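Local coordinates for protein DyP-type peroxidase (PDB 6FSL) that probably uses a heme b cofactor to oxidise dyes and other substrates at the expense of hydrogen peroxide, as a member of the dye-decolorizing peroxidase family, at residues I193-V198 with I354-Q359; L16-E21 with F137-C142. The protein carries 1 engineered substitution. One frame throughout, in Å; residues are numbered along the deposited sequence.

Interaction 1 (I193-V198 with I354-Q359); sequences ISNPAV and IRRGIQ. With HEM (protoporphyrin IX containing Fe), chain C.
The guanidinium of Arg-355 turns one face to the heme, with HEM C4D 3.5 Å from its plane, while the carbonyl of Ser-194, the propionate oxygen O2A and a water lie around its edge. The other guanidinium here, that of Arg-356, has Ile-354 CG2 over one face and is tied by NE and NH2 to the carbonyls of Asp-11 and Ile-12. This is the heme pocket of a DyP-type peroxidase, where the loop carrying Ile-193 and Ser-194 meets strand 354-360. A bend at chi3 of Arg-355 (-68°) folds the end of the chain flat against the porphyrin. From there Arg-355 NH2 gives a bond of 3.0 Å to Ser-194 O, which it meets from above the carbonyl plane, and a straighter one of 2.7 Å to HEM O2A (163°). NH1 adds a weak bond to O2A and a salt bridge to Asp-191, and NE donates to a water that lies within hydrogen-bonding distance of Ser-194 O and may donate to it. Backbone N of Ile-193 binds HEM O2A as well, at 2.9 Å, and Ser-194 N donates to O1A of that propionate. Ser-194 OG grips the second propionate at HEM O2D, 2.7 Å away. A leucine in place of Arg-355 would probably leave O2A without its guanidinium partners and Asp-191 without its salt-bridge mate. Beyond the heme, Asn-195 lies against the backbone of Ile-354 and Arg-355, and the contact continues as apolar packing: Pro-196 CG rests 3.8 Å from Ile-354 CG1, and Val-198 CG2 meets Ile-354 CD1 at 4.2 Å.

Interaction 2 (L16-E21 with F137-C142); sequences LPKRTE and FVAGDC
Thr-20 and Gly-140 form a hydrogen-bonded antiparallel pair, with Glu-21 opposite Ala-139 as the non-hydrogen-bonded pair that follows. They join the start of strand 20-28 to the end of strand 134-140, neighbours in the ferredoxin-like half of the DyP fold. The pairing opens with a classic beta bulge: Arg-19 and Thr-20 both face Gly-140, whose carbonyl accepts from Arg-19 N at 3.0 Å and from Thr-20 N at 3.2 Å, the second nearly in line with the C=O bond (166°). Gly-140 N returns a bond to Thr-20 O. Just before the bulge, a water donates to both Pro-17 O and Ala-139 O. Glu-21 shares a face of the sheet with Ala-139; its CG is anti to the backbone N (chi1 175°), which carries the extended chain past the methyl of Ala-139 to the ring of Phe-137. There Glu-21 OE1 comes to the ring edge, 3.2 Å from Phe-137 CD2, while Glu-21 OE2 takes a 2.9 Å salt bridge from Lys-18 NZ, which probably also donates to Arg-356 O. Leu-16 crosses the Phe-137 side chain at about a right angle and brings CD1 to 3.9 Å from CE2. Thr-20 lies on the other face, its CG2 against the backbone of Cys-142, and touches helix 143-156. At the outer end Arg-19 and Asp-141 run side by side without a salt bridge: the aliphatic CD of Arg-19 touches Asp-141 OD1, and it is Arg-19 NH2 that bonds, at 3.2 Å, to the backbone O of Asp-141.

From the N terminus, interaction 2 comes first: segment 16-21 meets 137-142 after a 115-residue excursion through helix 48-63 and strand 74-80. Only after that loop has closed does the chain reach 193-198, which meets 354-359 across 155 residues of the C-terminal family region, so the two loops follow in series and neither nests nor crosses. In space they adjoin, with the centres of interaction 1 and interaction 2 about 15 Å apart. The lysine that probably bonds to Arg-356 bridges the two contacts, and Ile-358 packs on Thr-20 and Glu-21. The start of strand 20-28 and the loop before it thus pack against the strand that presents Arg-355 to the heme.

Interaction 1 (I193-V198 with I354-Q359)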
ATOM      1  N   ILE A 193       8.383   1.635  -6.699  1.00 20.40           N
ATOM      2  CA  ILE A 193       9.662   1.047  -7.073  1.00 20.31           C
ATOM      3  C   ILE A 193       9.846  -0.403  -6.584  1.00 19.45           C
ATOM      4  O   ILE A 193      10.156  -1.280  -7.364  1.00 18.88           O
ATOM      5  CB  ILE A 193      10.817   1.918  -6.594  1.00 20.75           C
ATOM      6  CG1 ILE A 193      10.706   3.301  -7.253  1.00 21.44           C
ATOM      7  CG2 ILE A 193      12.154   1.282  -6.969  1.00 20.97           C
ATOM      8  CD1 ILE A 193      11.666   4.325  -6.686  1.00 21.96           C
ATOM      9  N   SER A 194       9.643  -0.659  -5.303  1.00 18.55           N
ATOM     10  CA  SER A 194       9.962  -1.964  -4.752  1.00 17.62           C
ATOM     11  C   SER A 194       8.698  -2.781  -4.482  1.00 16.93           C
ATOM     12  O   SER A 194       7.939  -2.480  -3.587  1.00 18.89           O
ATOM     13  CB  SER A 194      10.795  -1.784  -3.484  1.00 17.01           C
ATOM     14  OG  SER A 194      11.374  -3.006  -3.058  1.00 16.36           O
ATOM     15  N   ASN A 195       8.468  -3.811  -5.271  1.00 16.17           N
ATOM     16  CA  ASN A 195       7.450  -4.799  -4.966  1.00 16.18           C
ATOM     17  C   ASN A 195       8.069  -6.199  -5.031  1.00 16.81           C
ATOM     18  O   ASN A 195       9.063  -6.390  -5.719  1.00 17.46           O
ATOM     19  CB  ASN A 195       6.297  -4.694  -5.956  1.00 15.69           C
ATOM     20  CG  ASN A 195       5.172  -3.771  -5.489  1.00 15.90           C
ATOM     21  OD1 ASN A 195       4.447  -3.245  -6.328  1.00 16.58           O
ATOM     22  ND2 ASN A 195       4.996  -3.591  -4.179  1.00 14.82           N
ATOM     23  N   PRO A 196       7.479  -7.182  -4.322  1.00 17.00           N
ATOM     24  CA  PRO A 196       8.054  -8.510  -4.380  1.00 17.31           C
ATOM     25  C   PRO A 196       7.771  -9.149  -5.725  1.00 17.58           C
ATOM     26  O   PRO A 196       6.679  -8.974  -6.270  1.00 16.87           O
ATOM     27  CB  PRO A 196       7.330  -9.261  -3.261  1.00 17.37           C
ATOM     28  CG  PRO A 196       6.012  -8.600  -3.148  1.00 17.35           C
ATOM     29  CD  PRO A 196       6.229  -7.159  -3.544  1.00 17.35           C
ATOM     30  N   ALA A 197       8.776  -9.841  -6.252  1.00 17.85           N
ATOM     31  CA  ALA A 197       8.616 -10.691  -7.414  1.00 18.35           C
ATOM     32  C   ALA A 197       7.982 -11.992  -6.924  1.00 18.48           C
ATOM     33  O   ALA A 197       8.344 -12.493  -5.864  1.00 18.65           O
ATOM     34  CB  ALA A 197       9.971 -10.967  -8.082  1.00 18.44           C
ATOM     35  N   VAL A 198       7.065 -12.550  -7.705  1.00 19.00           N
ATOM     36  CA  VAL A 198       6.366 -13.784  -7.341  1.00 19.96           C
ATOM     37  C   VAL A 198       6.774 -15.003  -8.186  1.00 20.06           C
ATOM     38  O   VAL A 198       6.612 -15.023  -9.416  1.00 20.07           O
ATOM     39  CB  VAL A 198       4.851 -13.562  -7.416  1.00 20.21           C
ATOM     40  CG1 VAL A 198       4.093 -14.788  -6.916  1.00 20.85           C
ATOM     41  CG2 VAL A 198       4.486 -12.356  -6.566  1.00 20.46           C
ATOM     42  N   ILE A 354       2.219  -6.497  -1.959  1.00 15.13           N
ATOM     43  CA  ILE A 354       2.193  -5.867  -3.272  1.00 15.25           C
ATOM     44  C   ILE A 354       1.341  -4.599  -3.158  1.00 14.50           C
ATOM     45  O   ILE A 354       0.181  -4.660  -2.789  1.00 14.08           O
ATOM     46  CB  ILE A 354       1.602  -6.837  -4.343  1.00 16.21           C
ATOM     47  CG1 ILE A 354       2.481  -8.088  -4.446  1.00 16.41           C
ATOM     48  CG2 ILE A 354       1.469  -6.168  -5.707  1.00 16.10           C
ATOM     49  CD1 ILE A 354       2.069  -9.091  -5.499  1.00 16.41           C
ATOM     50  N   ARG A 355       1.917  -3.459  -3.504  1.00 14.48           N
ATOM     51  CA  ARG A 355       1.230  -2.178  -3.434  1.00 14.56           C
ATOM     52  C   ARG A 355       0.732  -1.765  -4.803  1.00 14.77           C
ATOM     53  O   ARG A 355       1.414  -1.934  -5.807  1.00 13.81           O
ATOM     54  CB  ARG A 355       2.151  -1.120  -2.876  1.00 14.67           C
ATOM     55  CG  ARG A 355       2.564  -1.448  -1.456  1.00 14.89           C
ATOM     56  CD  ARG A 355       3.564  -0.441  -0.937  1.00 15.51           C
ATOM     57  NE  ARG A 355       4.831  -0.573  -1.657  1.00 15.77           N
ATOM     58  CZ  ARG A 355       5.490   0.390  -2.295  1.00 15.48           C
ATOM     59  NH1 ARG A 355       5.078   1.644  -2.309  1.00 15.20           N
ATOM     60  NH2 ARG A 355       6.624   0.080  -2.904  1.00 16.16           N
ATOM     61  N   ARG A 356      -0.490  -1.248  -4.826  1.00 15.32           N
ATOM     62  CA  ARG A 356      -1.101  -0.709  -6.041  1.00 15.27           C
ATOM     63  C   ARG A 356      -1.702   0.658  -5.717  1.00 14.91           C
ATOM     64  O   ARG A 356      -2.848   0.931  -6.032  1.00 15.34           O
ATOM     65  CB  ARG A 356      -2.189  -1.651  -6.561  1.00 14.89           C
ATOM     66  CG  ARG A 356      -1.722  -3.059  -6.826  1.00 14.81           C
ATOM     67  CD  ARG A 356      -0.719  -3.169  -7.975  1.00 14.66           C
ATOM     68  NE  ARG A 356      -0.444  -4.584  -8.241  1.00 14.88           N
ATOM     69  CZ  ARG A 356       0.665  -5.118  -8.758  1.00 13.75           C
ATOM     70  NH1 ARG A 356       1.678  -4.374  -9.123  1.00 12.92           N
ATOM     71  NH2 ARG A 356       0.728  -6.444  -8.912  1.00 13.73           N
ATOM     72  N   GLY A 357      -0.900   1.511  -5.109  1.00 14.86           N
ATOM     73  CA  GLY A 357      -1.363   2.828  -4.687  1.00 15.61           C
ATOM     74  C   GLY A 357      -1.637   3.774  -5.844  1.00 15.24           C
ATOM     75  O   GLY A 357      -0.955   3.720  -6.845  1.00 16.03           O
ATOM     76  N   ILE A 358      -2.654   4.623  -5.717  1.00 14.80           N
ATOM     77  CA  ILE A 358      -2.777   5.800  -6.596  1.00 14.55           C
ATOM     78  C   ILE A 358      -2.982   7.078  -5.771  1.00 14.78           C
ATOM     79  O   ILE A 358      -3.678   7.072  -4.733  1.00 15.81           O
ATOM     80  CB  ILE A 358      -3.871   5.628  -7.686  1.00 14.08           C
ATOM     81  CG1 ILE A 358      -3.749   6.736  -8.753  1.00 13.99           C
ATOM     82  CG2 ILE A 358      -5.268   5.575  -7.069  1.00 13.84           C
ATOM     83  CD1 ILE A 358      -4.458   6.408 -10.047  1.00 13.96           C
ATOM     84  N   GLN A 359      -2.381   8.171  -6.247  1.00 14.10           N
ATOM     85  CA  GLN A 359      -2.507   9.472  -5.602  1.00 13.80           C
ATOM     86  C   GLN A 359      -3.936   9.990  -5.759  1.00 13.11           C
ATOM     87  O   GLN A 359      -4.683   9.545  -6.595  1.00 12.43           O
ATOM     88  CB  GLN A 359      -1.555  10.504  -6.242  1.00 14.26           C
ATOM     89  CG  GLN A 359      -0.075  10.127  -6.428  1.00 14.87           C
ATOM     90  CD  GLN A 359       0.275   9.621  -7.819  1.00 14.63           C
ATOM     91  OE1 GLN A 359      -0.418   8.801  -8.382  1.00 14.60           O
ATOM     92  NE2 GLN A 359       1.365  10.102  -8.358  1.00 15.18           N
TER
HETATM   93  CHA HEM C 501       7.784   2.029  -0.099  1.00 11.03           C
HETATM   94  CHB HEM C 501       5.735   6.333   0.460  1.00 10.78           C
HETATM   95  CHC HEM C 501       2.173   4.342   3.140  1.00 10.60           C
HETATM   96  CHD HEM C 501       4.611   0.169   3.003  1.00 10.44           C
HETATM   97  C1A HEM C 501       7.510   3.378  -0.210  1.00 11.27           C
HETATM   98  C2A HEM C 501       8.308   4.316  -0.937  1.00 11.11           C
HETATM   99  C3A HEM C 501       7.720   5.520  -0.757  1.00 11.58           C
HETATM  100  C4A HEM C 501       6.585   5.335   0.080  1.00 11.04           C
HETATM  101  CMA HEM C 501       8.176   6.862  -1.342  1.00 11.83           C
HETATM  102  CAA HEM C 501       9.578   4.089  -1.712  1.00 11.28           C
HETATM  103  CBA HEM C 501       9.402   3.857  -3.213  1.00 11.74           C
HETATM  104  CGA HEM C 501       8.909   2.466  -3.448  1.00 11.65           C
HETATM  105  O1A HEM C 501       9.611   1.497  -3.173  1.00 11.75           O
HETATM  106  O2A HEM C 501       7.765   2.272  -3.901  1.00 12.14           O
HETATM  107  C1B HEM C 501       4.553   6.156   1.213  1.00 10.79           C
HETATM  108  C2B HEM C 501       3.618   7.208   1.467  1.00 10.74           C
HETATM  109  C3B HEM C 501       2.606   6.679   2.224  1.00 11.08           C
HETATM  110  C4B HEM C 501       2.953   5.237   2.402  1.00 10.73           C
HETATM  111  CMB HEM C 501       3.737   8.641   1.012  1.00 10.78           C
HETATM  112  CAB HEM C 501       1.374   7.318   2.776  1.00 11.02           C
HETATM  113  CBB HEM C 501       1.007   8.576   2.634  1.00 10.99           C
HETATM  114  C1C HEM C 501       2.523   3.005   3.375  1.00 10.76           C
HETATM  115  C2C HEM C 501       1.814   2.068   4.161  1.00 10.67           C
HETATM  116  C3C HEM C 501       2.523   0.858   4.114  1.00 10.67           C
HETATM  117  C4C HEM C 501       3.676   1.097   3.309  1.00 10.67           C
HETATM  118  CMC HEM C 501       0.512   2.335   4.883  1.00 10.58           C
HETATM  119  CAC HEM C 501       2.278  -0.410   4.835  1.00 10.58           C
HETATM  120  CBC HEM C 501       1.572  -0.499   5.963  1.00 10.76           C
HETATM  121  C1D HEM C 501       5.633   0.363   2.105  1.00 10.64           C
HETATM  122  C2D HEM C 501       6.495  -0.777   1.691  1.00 10.95           C
HETATM  123  C3D HEM C 501       7.361  -0.229   0.834  1.00 10.50           C
HETATM  124  C4D HEM C 501       7.038   1.194   0.716  1.00 10.66           C
HETATM  125  CMD HEM C 501       6.445  -2.267   2.107  1.00 10.69           C
HETATM  126  CAD HEM C 501       8.423  -0.995   0.135  1.00 10.63           C
HETATM  127  CBD HEM C 501       9.661  -1.217   0.973  1.00 10.71           C
HETATM  128  CGD HEM C 501      10.714  -1.807   0.052  1.00 10.86           C
HETATM  129  O1D HEM C 501      11.794  -1.155  -0.115  1.00 10.51           O
HETATM  130  O2D HEM C 501      10.466  -2.915  -0.544  1.00 10.50           O
HETATM  131  NA  HEM C 501       6.506   4.046   0.469  1.00 10.91           N
HETATM  132  NB  HEM C 501       4.143   5.045   1.826  1.00 10.74           N
HETATM  133  NC  HEM C 501       3.682   2.412   2.932  1.00 10.85           N
HETATM  134  ND  HEM C 501       6.020   1.522   1.540  1.00 10.83           N
HETATM  135 FE   HEM C 501       5.137   3.204   1.670  1.00 10.71          FE
HETATM  136  O   HOH W   1       5.602  -3.586  -1.707  1.00  8.56           O

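Interaction 2 (L16-E21 with F137-C142)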
ATOM      1  N   LEU A  16      -3.343  -3.232 -12.428  1.00 19.87           N
ATOM      2  CA  LEU A  16      -4.149  -2.581 -13.457  1.00 19.71           C
ATOM      3  C   LEU A  16      -3.442  -1.295 -13.855  1.00 19.68           C
ATOM      4  O   LEU A  16      -3.177  -0.447 -12.987  1.00 21.22           O
ATOM      5  CB  LEU A  16      -5.553  -2.270 -12.940  1.00 19.28           C
ATOM      6  CG  LEU A  16      -6.324  -3.435 -12.328  1.00 18.98           C
ATOM      7  CD1 LEU A  16      -7.590  -2.949 -11.636  1.00 19.03           C
ATOM      8  CD2 LEU A  16      -6.627  -4.491 -13.366  1.00 18.98           C
ATOM      9  N   PRO A  17      -3.132  -1.131 -15.163  1.00 19.50           N
ATOM     10  CA  PRO A  17      -2.440   0.108 -15.557  1.00 18.37           C
ATOM     11  C   PRO A  17      -3.421   1.289 -15.470  1.00 17.41           C
ATOM     12  O   PRO A  17      -4.604   1.132 -15.750  1.00 17.26           O
ATOM     13  CB  PRO A  17      -1.972  -0.187 -16.980  1.00 18.30           C
ATOM     14  CG  PRO A  17      -2.930  -1.203 -17.502  1.00 18.59           C
ATOM     15  CD  PRO A  17      -3.480  -1.966 -16.332  1.00 18.71           C
ATOM     16  N   LYS A  18      -2.938   2.450 -15.053  1.00 16.51           N
ATOM     17  CA  LYS A  18      -3.846   3.519 -14.654  1.00 16.12           C
ATOM     18  C   LYS A  18      -3.214   4.897 -14.638  1.00 15.51           C
ATOM     19  O   LYS A  18      -2.112   5.042 -14.199  1.00 14.82           O
ATOM     20  CB  LYS A  18      -4.420   3.207 -13.256  1.00 15.46           C
ATOM     21  CG  LYS A  18      -3.358   2.947 -12.175  1.00 15.05           C
ATOM     22  CD  LYS A  18      -3.970   2.243 -10.980  1.00 15.04           C
ATOM     23  CE  LYS A  18      -2.959   1.986  -9.887  1.00 14.82           C
ATOM     24  NZ  LYS A  18      -3.612   1.507  -8.642  1.00 14.65           N
ATOM     25  N   ARG A  19      -3.927   5.878 -15.182  1.00 17.24           N
ATOM     26  CA  ARG A  19      -3.712   7.310 -14.912  1.00 18.83           C
ATOM     27  C   ARG A  19      -4.816   7.840 -13.953  1.00 16.55           C
ATOM     28  O   ARG A  19      -4.675   8.868 -13.304  1.00 14.33           O
ATOM     29  CB  ARG A  19      -3.657   8.088 -16.245  1.00 21.71           C
ATOM     30  CG  ARG A  19      -2.628   7.490 -17.229  1.00 26.01           C
ATOM     31  CD  ARG A  19      -2.220   8.380 -18.413  1.00 31.43           C
ATOM     32  NE  ARG A  19      -1.861   9.729 -17.971  1.00 36.93           N
ATOM     33  CZ  ARG A  19      -2.694  10.782 -17.934  1.00 41.34           C
ATOM     34  NH1 ARG A  19      -2.256  11.948 -17.439  1.00 43.18           N
ATOM     35  NH2 ARG A  19      -3.961  10.692 -18.361  1.00 38.87           N
ATOM     36  N   THR A  20      -5.903   7.086 -13.867  1.00 15.57           N
ATOM     37  CA  THR A  20      -7.000   7.383 -12.975  1.00 15.45           C
ATOM     38  C   THR A  20      -7.749   6.096 -12.640  1.00 14.76           C
ATOM     39  O   THR A  20      -7.621   5.081 -13.341  1.00 14.64           O
ATOM     40  CB  THR A  20      -7.926   8.427 -13.601  1.00 15.53           C
ATOM     41  OG1 THR A  20      -8.883   8.857 -12.635  1.00 14.66           O
ATOM     42  CG2 THR A  20      -8.616   7.859 -14.836  1.00 15.67           C
ATOM     43  N   GLU A  21      -8.471   6.118 -11.530  1.00 14.15           N
ATOM     44  CA  GLU A  21      -9.068   4.895 -10.999  1.00 13.86           C
ATOM     45  C   GLU A  21     -10.130   5.293 -10.040  1.00 12.86           C
ATOM     46  O   GLU A  21      -9.923   6.241  -9.319  1.00 13.60           O
ATOM     47  CB  GLU A  21      -7.999   4.033 -10.318  1.00 14.51           C
ATOM     48  CG  GLU A  21      -8.525   2.782  -9.621  1.00 15.01           C
ATOM     49  CD  GLU A  21      -7.427   1.856  -9.128  1.00 15.89           C
ATOM     50  OE1 GLU A  21      -7.654   0.630  -9.261  1.00 16.73           O
ATOM     51  OE2 GLU A  21      -6.353   2.324  -8.623  1.00 15.75           O
ATOM     52  N   PHE A 137     -13.823  -1.664  -8.449  1.00 17.43           N
ATOM     53  CA  PHE A 137     -12.933  -0.616  -8.927  1.00 17.59           C
ATOM     54  C   PHE A 137     -12.528  -0.749 -10.384  1.00 17.54           C
ATOM     55  O   PHE A 137     -12.333  -1.861 -10.914  1.00 17.64           O
ATOM     56  CB  PHE A 137     -11.728  -0.387  -8.008  1.00 17.78           C
ATOM     57  CG  PHE A 137     -10.892  -1.597  -7.717  1.00 17.72           C
ATOM     58  CD1 PHE A 137     -11.327  -2.567  -6.825  1.00 18.21           C
ATOM     59  CD2 PHE A 137      -9.594  -1.709  -8.236  1.00 18.07           C
ATOM     60  CE1 PHE A 137     -10.517  -3.674  -6.514  1.00 18.38           C
ATOM     61  CE2 PHE A 137      -8.781  -2.815  -7.939  1.00 17.78           C
ATOM     62  CZ  PHE A 137      -9.243  -3.796  -7.075  1.00 18.07           C
ATOM     63  N   VAL A 138     -12.425   0.411 -11.015  1.00 16.79           N
ATOM     64  CA  VAL A 138     -12.172   0.513 -12.416  1.00 17.48           C
ATOM     65  C   VAL A 138     -11.083   1.525 -12.661  1.00 17.24           C
ATOM     66  O   VAL A 138     -11.199   2.668 -12.224  1.00 17.22           O
ATOM     67  CB  VAL A 138     -13.423   0.974 -13.210  1.00 18.11           C
ATOM     68  CG1 VAL A 138     -13.137   0.933 -14.720  1.00 17.68           C
ATOM     69  CG2 VAL A 138     -14.638   0.134 -12.841  1.00 17.98           C
ATOM     70  N   ALA A 139     -10.087   1.110 -13.439  1.00 17.69           N
ATOM     71  CA  ALA A 139      -8.828   1.826 -13.649  1.00 18.31           C
ATOM     72  C   ALA A 139      -8.491   1.914 -15.151  1.00 18.75           C
ATOM     73  O   ALA A 139      -8.518   0.909 -15.859  1.00 17.12           O
ATOM     74  CB  ALA A 139      -7.711   1.086 -12.912  1.00 18.30           C
ATOM     75  N   GLY A 140      -8.147   3.109 -15.626  1.00 20.62           N
ATOM     76  CA  GLY A 140      -7.817   3.303 -17.048  1.00 22.15           C
ATOM     77  C   GLY A 140      -7.070   4.578 -17.319  1.00 23.67           C
ATOM     78  O   GLY A 140      -6.540   5.204 -16.400  1.00 20.58           O
ATOM     79  N   ASP A 141      -7.041   4.953 -18.595  1.00 29.51           N
ATOM     80  CA  ASP A 141      -6.238   6.080 -19.085  1.00 33.82           C
ATOM     81  C   ASP A 141      -6.885   7.442 -18.837  1.00 30.77           C
ATOM     82  O   ASP A 141      -6.176   8.424 -18.800  1.00 29.91           O
ATOM     83  CB  ASP A 141      -5.934   5.916 -20.588  1.00 42.77           C
ATOM     84  CG  ASP A 141      -4.813   6.875 -21.107  1.00 54.90           C
ATOM     85  OD1 ASP A 141      -3.611   6.671 -20.756  1.00 59.74           O
ATOM     86  OD2 ASP A 141      -5.133   7.816 -21.902  1.00 63.72           O
ATOM     87  N   CYS A 142      -8.206   7.532 -18.688  1.00 28.03           N
ATOM     88  CA  CYS A 142      -8.843   8.848 -18.548  1.00 26.77           C
ATOM     89  C   CYS A 142     -10.226   8.726 -17.982  1.00 24.28           C
ATOM     90  O   CYS A 142     -10.771   7.628 -17.900  1.00 20.93           O
ATOM     91  CB  CYS A 142      -8.916   9.600 -19.882  1.00 28.14           C
ATOM     92  SG  CYS A 142     -10.053   8.809 -21.015  1.00 34.13           S
TER
HETATM   93  O   HOH W   2      -6.540  -0.775 -16.534  1.00 30.38           O